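Local coordinates for nickel-dependent hydrogenase large subunit (Allochromatium vinosum, PDB 3MYR), which catalyses the oxidation of molecular hydrogen at a nickel-iron centre, passing the electrons to an acceptor, and probably recycles the hydrogen released by nitrogenase, at residues B[129-132]-B[133-137]; B[235-238]-B[239-243]; B[544-547]-B[548-552]. All blocks are in the same frame, centred on the assembly; numbering follows the deposited sequence.

Interaction 1: residues B[129-132]-B[133-137]; sequences ATSE and LAQSI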
loop_
_atom_site.group_PDB
_atom_site.type_symbol
_atom_site.label_atom_id
_atom_site.label_comp_id
_atom_site.label_asym_id
_atom_site.label_seq_id
_atom_site.Cartn_x
_atom_site.Cartn_y
_atom_site.Cartn_z
ATOM N N ALA B 129 14.448 4.231 33.556
ATOM C CA ALA B 129 15.424 4.733 32.597
ATOM C C ALA B 129 14.765 4.901 31.223
ATOM O O ALA B 129 15.108 5.826 30.447
ATOM C CB ALA B 129 16.677 3.776 32.525
ATOM N N THR B 130 13.806 4.042 30.888
ATOM C CA THR B 130 13.164 4.137 29.577
ATOM C C THR B 130 12.350 5.450 29.518
ATOM O O THR B 130 12.366 6.156 28.514
ATOM C CB THR B 130 12.197 2.969 29.324
ATOM O OG1 THR B 130 12.922 1.744 29.435
ATOM C CG2 THR B 130 11.577 3.032 27.946
ATOM N N SER B 131 11.714 5.777 30.643
ATOM C CA SER B 131 10.978 7.021 30.781
ATOM C C SER B 131 11.915 8.236 30.685
ATOM O O SER B 131 11.616 9.165 29.945
ATOM C CB SER B 131 10.243 7.023 32.124
ATOM O OG SER B 131 9.699 8.286 32.384
ATOM N N GLU B 132 13.065 8.210 31.389
ATOM C CA GLU B 132 14.046 9.321 31.267
ATOM C C GLU B 132 14.502 9.532 29.823
ATOM O O GLU B 132 14.611 10.670 29.372
ATOM C CB GLU B 132 15.275 9.142 32.206
ATOM C CG GLU B 132 14.902 9.043 33.649
ATOM C CD GLU B 132 14.497 10.392 34.290
ATOM O OE1 GLU B 132 14.245 10.422 35.521
ATOM O OE2 GLU B 132 14.538 11.428 33.579
ATOM N N LEU B 133 14.785 8.444 29.101
ATOM C CA LEU B 133 15.236 8.562 27.764
ATOM C C LEU B 133 14.117 9.137 26.906
ATOM O O LEU B 133 14.344 10.093 26.135
ATOM C CB LEU B 133 15.523 7.176 27.239
ATOM C CG LEU B 133 16.436 6.934 26.043
ATOM C CD1 LEU B 133 16.042 5.824 25.077
ATOM C CD2 LEU B 133 17.448 8.148 25.450
ATOM N N ALA B 134 12.919 8.547 26.996
ATOM C CA ALA B 134 11.799 9.075 26.164
ATOM C C ALA B 134 11.610 10.535 26.414
ATOM O O ALA B 134 11.355 11.304 25.483
ATOM C CB ALA B 134 10.546 8.374 26.486
ATOM N N GLN B 135 11.741 10.945 27.678
ATOM C CA GLN B 135 11.469 12.315 28.038
ATOM C C GLN B 135 12.626 13.242 27.638
ATOM O O GLN B 135 12.404 14.429 27.469
ATOM C CB GLN B 135 11.170 12.405 29.551
ATOM C CG GLN B 135 9.758 11.812 29.828
ATOM C CD GLN B 135 9.388 11.720 31.354
ATOM O OE1 GLN B 135 8.318 11.217 31.718
ATOM N NE2 GLN B 135 10.258 12.243 32.211
ATOM N N SER B 136 13.849 12.694 27.460
ATOM C CA SER B 136 14.993 13.551 27.111
ATOM C C SER B 136 14.882 13.861 25.610
ATOM O O SER B 136 15.513 14.805 25.125
ATOM C CB SER B 136 16.326 12.839 27.356
ATOM O OG SER B 136 16.459 11.820 26.362
ATOM N N ILE B 137 14.068 13.092 24.890
ATOM C CA ILE B 137 13.927 13.401 23.465
ATOM C C ILE B 137 12.633 14.036 22.997
ATOM O O ILE B 137 12.574 14.475 21.895
ATOM C CB ILE B 137 14.303 12.212 22.481
ATOM C CG1 ILE B 137 13.300 11.102 22.524
ATOM C CG2 ILE B 137 15.677 11.650 22.767
ATOM C CD1 ILE B 137 13.473 10.145 21.381
#

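Interaction 2: residues B[235-238]-B[239-243]; sequences NAKR and LAEVR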
loop_
_atom_site.group_PDB
_atom_site.type_symbol
_atom_site.label_atom_id
_atom_site.label_comp_id
_atom_site.label_asym_id
_atom_site.label_seq_id
_atom_site.Cartn_x
_atom_site.Cartn_y
_atom_site.Cartn_z
ATOM N N ASN B 235 -20.007 19.749 5.656
ATOM C CA ASN B 235 -20.603 20.923 6.290
ATOM C C ASN B 235 -19.685 21.283 7.495
ATOM O O ASN B 235 -18.546 20.729 7.611
ATOM C CB ASN B 235 -22.061 20.653 6.709
ATOM C CG ASN B 235 -22.204 19.423 7.606
ATOM O OD1 ASN B 235 -23.235 18.730 7.605
ATOM N ND2 ASN B 235 -21.156 19.117 8.322
ATOM N N ALA B 236 -20.090 22.225 8.344
ATOM C CA ALA B 236 -19.186 22.690 9.430
ATOM C C ALA B 236 -18.804 21.564 10.398
ATOM O O ALA B 236 -17.659 21.476 10.841
ATOM C CB ALA B 236 -19.829 23.848 10.214
ATOM N N LYS B 237 -19.778 20.712 10.710
ATOM C CA LYS B 237 -19.560 19.546 11.544
ATOM C C LYS B 237 -18.534 18.618 10.948
ATOM O O LYS B 237 -17.547 18.257 11.619
ATOM C CB LYS B 237 -20.874 18.808 11.755
ATOM C CG LYS B 237 -20.740 17.662 12.783
ATOM C CD LYS B 237 -20.448 16.317 12.088
ATOM C CE LYS B 237 -20.612 15.034 12.986
ATOM N NZ LYS B 237 -20.220 13.804 12.153
ATOM N N ARG B 238 -18.690 18.227 9.690
ATOM C CA ARG B 238 -17.648 17.336 9.091
ATOM C C ARG B 238 -16.272 18.034 9.002
ATOM O O ARG B 238 -15.206 17.424 9.217
ATOM C CB ARG B 238 -18.055 16.835 7.713
ATOM C CG ARG B 238 -19.396 16.063 7.691
ATOM C CD ARG B 238 -19.148 14.822 8.527
ATOM N NE ARG B 238 -19.090 13.612 7.768
ATOM C CZ ARG B 238 -18.738 12.401 8.228
ATOM N NH1 ARG B 238 -18.273 12.163 9.462
ATOM N NH2 ARG B 238 -18.804 11.408 7.390
ATOM N N LEU B 239 -16.292 19.328 8.703
ATOM C CA LEU B 239 -15.031 20.035 8.581
ATOM C C LEU B 239 -14.300 20.157 9.943
ATOM O O LEU B 239 -13.061 20.255 9.979
ATOM C CB LEU B 239 -15.267 21.429 7.953
ATOM C CG LEU B 239 -15.623 21.262 6.452
ATOM C CD1 LEU B 239 -16.323 22.474 5.831
ATOM C CD2 LEU B 239 -14.500 20.702 5.530
ATOM N N ALA B 240 -15.065 20.214 11.044
ATOM C CA ALA B 240 -14.462 20.285 12.388
ATOM C C ALA B 240 -13.754 18.983 12.681
ATOM O O ALA B 240 -12.707 18.997 13.270
ATOM C CB ALA B 240 -15.513 20.509 13.446
ATOM N N GLU B 241 -14.358 17.847 12.312
ATOM C CA GLU B 241 -13.666 16.542 12.502
ATOM C C GLU B 241 -12.360 16.481 11.679
ATOM O O GLU B 241 -11.347 15.999 12.136
ATOM C CB GLU B 241 -14.603 15.400 12.052
ATOM C CG GLU B 241 -15.957 15.369 12.820
ATOM C CD GLU B 241 -16.885 14.176 12.382
ATOM O OE1 GLU B 241 -16.920 13.159 13.105
ATOM O OE2 GLU B 241 -17.464 14.195 11.274
ATOM N N VAL B 242 -12.382 17.004 10.461
ATOM C CA VAL B 242 -11.194 16.970 9.630
ATOM C C VAL B 242 -10.093 17.794 10.322
ATOM O O VAL B 242 -8.915 17.393 10.370
ATOM C CB VAL B 242 -11.500 17.569 8.293
ATOM C CG1 VAL B 242 -10.178 17.833 7.457
ATOM C CG2 VAL B 242 -12.539 16.710 7.538
ATOM N N ARG B 243 -10.476 18.949 10.877
ATOM C CA ARG B 243 -9.471 19.767 11.537
ATOM C C ARG B 243 -8.771 19.030 12.687
ATOM O O ARG B 243 -7.552 19.124 12.882
ATOM C CB ARG B 243 -10.117 21.020 12.110
ATOM C CG ARG B 243 -9.040 21.819 12.855
ATOM C CD ARG B 243 -9.686 22.848 13.807
ATOM N NE ARG B 243 -9.938 24.067 13.042
ATOM C CZ ARG B 243 -9.026 25.015 12.815
ATOM N NH1 ARG B 243 -7.774 24.918 13.288
ATOM N NH2 ARG B 243 -9.366 26.064 12.078
#

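Interaction 3: residues B[544-547]-B[548-552]; sequences EILR and TIHSF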
loop_
_atom_site.group_PDB
_atom_site.type_symbol
_atom_site.label_atom_id
_atom_site.label_comp_id
_atom_site.label_asym_id
_atom_site.label_seq_id
_atom_site.Cartn_x
_atom_site.Cartn_y
_atom_site.Cartn_z
ATOM N N GLU B 544 21.175 -7.620 7.512
ATOM C CA GLU B 544 21.760 -6.493 6.807
ATOM C C GLU B 544 21.081 -6.291 5.474
ATOM O O GLU B 544 20.979 -5.181 4.991
ATOM C CB GLU B 544 23.259 -6.695 6.568
ATOM C CG GLU B 544 24.126 -6.898 7.874
ATOM C CD GLU B 544 24.278 -8.365 8.315
ATOM O OE1 GLU B 544 25.262 -8.681 9.023
ATOM O OE2 GLU B 544 23.424 -9.226 7.996
ATOM N N ILE B 545 20.641 -7.368 4.846
ATOM C CA ILE B 545 19.888 -7.250 3.605
ATOM C C ILE B 545 18.547 -6.541 3.891
ATOM O O ILE B 545 18.173 -5.582 3.193
ATOM C CB ILE B 545 19.691 -8.640 2.970
ATOM C CG1 ILE B 545 20.990 -9.058 2.276
ATOM C CG2 ILE B 545 18.510 -8.613 1.941
ATOM C CD1 ILE B 545 20.940 -10.549 1.682
ATOM N N LEU B 546 17.866 -6.986 4.949
ATOM C CA LEU B 546 16.562 -6.478 5.276
ATOM C C LEU B 546 16.655 -4.985 5.576
ATOM O O LEU B 546 15.803 -4.240 5.175
ATOM C CB LEU B 546 15.974 -7.234 6.484
ATOM C CG LEU B 546 15.737 -8.751 6.285
ATOM C CD1 LEU B 546 15.090 -9.336 7.553
ATOM C CD2 LEU B 546 14.878 -9.043 5.094
ATOM N N ARG B 547 17.657 -4.561 6.339
ATOM C CA ARG B 547 17.710 -3.134 6.691
ATOM C C ARG B 547 17.685 -2.258 5.452
ATOM O O ARG B 547 16.976 -1.281 5.426
ATOM C CB ARG B 547 19.003 -2.827 7.486
ATOM C CG ARG B 547 18.887 -3.183 8.897
ATOM C CD ARG B 547 20.222 -3.051 9.650
ATOM N NE ARG B 547 19.990 -3.414 11.022
ATOM C CZ ARG B 547 20.829 -3.242 12.031
ATOM N NH1 ARG B 547 22.060 -2.784 11.838
ATOM N NH2 ARG B 547 20.436 -3.593 13.238
ATOM N N THR B 548 18.469 -2.621 4.433
ATOM C CA THR B 548 18.600 -1.831 3.220
ATOM C C THR B 548 17.401 -2.017 2.302
ATOM O O THR B 548 16.778 -1.011 1.851
ATOM C CB THR B 548 19.920 -2.133 2.505
ATOM O OG1 THR B 548 20.992 -1.556 3.256
ATOM C CG2 THR B 548 19.985 -1.514 1.065
ATOM N N ILE B 549 16.968 -3.262 2.141
ATOM C CA ILE B 549 15.779 -3.481 1.275
ATOM C C ILE B 549 14.562 -2.725 1.896
ATOM O O ILE B 549 13.870 -2.010 1.207
ATOM C CB ILE B 549 15.511 -5.004 1.017
ATOM C CG1 ILE B 549 16.579 -5.641 0.085
ATOM C CG2 ILE B 549 14.116 -5.271 0.437
ATOM C CD1 ILE B 549 16.841 -4.936 -1.220
ATOM N N HIS B 550 14.354 -2.843 3.208
ATOM C CA HIS B 550 13.184 -2.210 3.848
ATOM C C HIS B 550 13.302 -0.687 3.760
ATOM O O HIS B 550 12.293 0.015 3.692
ATOM C CB HIS B 550 13.066 -2.613 5.315
ATOM C CG HIS B 550 12.611 -4.024 5.521
ATOM N ND1 HIS B 550 13.071 -4.812 6.559
ATOM C CD2 HIS B 550 11.684 -4.769 4.865
ATOM C CE1 HIS B 550 12.448 -5.981 6.526
ATOM N NE2 HIS B 550 11.607 -5.981 5.507
ATOM N N SER B 551 14.527 -0.156 3.703
ATOM C CA SER B 551 14.647 1.305 3.625
ATOM C C SER B 551 14.028 1.865 2.344
ATOM O O SER B 551 13.736 3.044 2.310
ATOM C CB SER B 551 16.111 1.791 3.739
ATOM O OG SER B 551 16.892 1.453 2.574
ATOM N N PHE B 552 13.926 1.066 1.280
ATOM C CA PHE B 552 13.202 1.496 0.050
ATOM C C PHE B 552 11.680 1.378 0.152
ATOM O O PHE B 552 10.973 1.790 -0.775
ATOM C CB PHE B 552 13.661 0.668 -1.202
ATOM C CG PHE B 552 15.038 0.998 -1.684
ATOM C CD1 PHE B 552 15.222 1.978 -2.647
ATOM C CD2 PHE B 552 16.150 0.243 -1.261
ATOM C CE1 PHE B 552 16.479 2.280 -3.169
ATOM C CE2 PHE B 552 17.438 0.541 -1.763
ATOM C CZ PHE B 552 17.612 1.537 -2.712
#

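Interaction 1: residues B[129-132]-B[133-137]
Leu133 follows directly on the 129-132 turn of helix 127-137, its amide bonded to Ala129 O (N to O 3.0 Å) and its CB resting beside that same oxygen. Ala134 N repeats the pattern with Thr130 O in a nearly straight bond (N-H...O angle 170°). Its methyl is buried, facing Phe148 of helix 145-160 and Met186 of helix 181-201.

Gln135 makes the main side-chain contact. Besides the bond from its N to Ser131 O, its CG packs 3.2 Å from that carbonyl oxygen. CG sits anti to the carbonyl carbon (chi1 -73°), and the extended chain beyond it runs back along the helix until OE1 lies 3.3 Å from Ser131 OG. Each of the two polar ends has its hydrogen-bond partner in Ser143: Ser131 OG meets the main-chain O and Gln135 OE1 the hydroxyl.

The pattern loosens next: the bond from Ser136 N to Glu132 O is weak and bent (126°). Ser136 N also bonds to Leu133 O at 3.0 Å, and Ser136 OG donates to it at 2.7 Å, a bond common in helices, so one carbonyl is gripped twice. Ile137 ends the helix and packs on Pro259 and Ala263 of helix 236-265. Mixed i-4 and i-3 backbone bonds are typical of the C-terminal turn of an alpha-helix, here at the large subunit's periphery.

Interaction 2: residues B[235-238]-B[239-243]
Glu241 draws Lys237 and Arg238 into one salt-bridge network, and a single oxygen, OE2, serves both. Arg238 NH1 donates to Glu241 OE2 at 2.8 Å, a nearly straight bond on the syn side of the carboxylate and close to the guanidinium plane; the two flat groups are turned 36° apart. Lys237 NZ reaches Glu241 OE2 at 2.9 Å from the opposite face, well above the carboxylate plane. Lys237 CG is anti to the backbone N (chi1 -173°), and a bend at chi2 brings the chain across to the acid. Two cations on one oxygen would probably favour the ionised carboxylate. Arg238 has a second acidic mate: its NH2 forms a salt bridge with Glu242 of the small subunit HydA and a hydrogen bond with the main-chain O of Thr237 of that subunit.

The backbone bonds are those of a starting helix. Leu239 N bonds to the carbonyl of Asn235, the N-cap residue (N to O 2.9 Å), and Ala240 N to Ala236 O, with longer bonds from Glu241 N to Lys237 O (3.3 Å) and from Val242 N to Arg238 O.

Apolar groups lie against carbonyls. Leu239 CG comes within 3.2 Å of Asn235 O, and Val242 CG2 within 3.2 Å of Arg238 O. Leu239 also packs on Ile452 of helix 426-456, whereas buried Val242 meets Phe204 and Phe208 of helix 203-209.

Acid and base spaced i to i+3 and i+4 are a classic helix-surface arrangement, here in the first turns of helix 236-265, where Arg238 alone of these residues reaches the small subunit.

Interaction 3: residues B[544-547]-B[548-552]
His550 lies alongside Leu546, one helical turn earlier, both side chains pointing the same way. His550 CB is 3.2 Å from Leu546 O, which also accepts the backbone bond from His550 N at 2.8 Å. CG, placed anti to the carbonyl carbon by chi1 of -73°, stays equally near that oxygen. His550 ND1 lies 3.1 Å from Leu546 O, but the angle is poor for a hydrogen bond, and ND1 is paired instead with Asp115 OD1. CD2 lies farther from that oxygen, and His550 CE1 touches Leu546 CB at 3.7 Å. At the tip, NE2 is hydrogen-bonded to the main-chain O of Thr11, so both ring nitrogens are satisfied and the buried ring is fixed in rotation. Replacing the imidazole by an alanine's methyl is likely to leave Asp115 OD1 and Thr11 O without their partner and to open a gap beside Leu546.

Elsewhere, Ile545 CG2 packs against Ile549 CG1 at 4.0 Å, alongside the nearly straight backbone bond from Ile549 N to Ile545 O. Further along, Ser551 OG donates to Thr548 O at 2.6 Å, in the carbonyl plane and on a lone pair, while Arg429 bonds to the same hydroxyl. Arg547 reaches out to the main-chain O atoms of Asp115 and Ala176. This buried helix leads into the C-terminal Cys-x-x-Cys motif of [NiFe] hydrogenase large subunits, whose Cys555 and Cys558 line the nickel-iron site.

The three contacts are short helical stretches of about two turns in series along the chain, none touching another. Interaction 1 and interaction 2 have centres 36 Å apart, yet helix 236-265 joins them: interaction 2 lies in its first turns, while Ile137 of interaction 1 packs near its far end. Helix 426-456 likewise bridges interactions 2 and 3, whose centres lie 40 Å apart; Tyr448 bonds to Leu239 O, and Thr430 touches Ser551. Of the three, interaction 3 lies nearest the active site, with the Ile549 side chain about 12 Å from the nickel-iron centre. Interaction 2 lies at the surface, its Arg238 side chain about 13 Å from the Fe3-S4 cluster. Interaction 1 is peripheral.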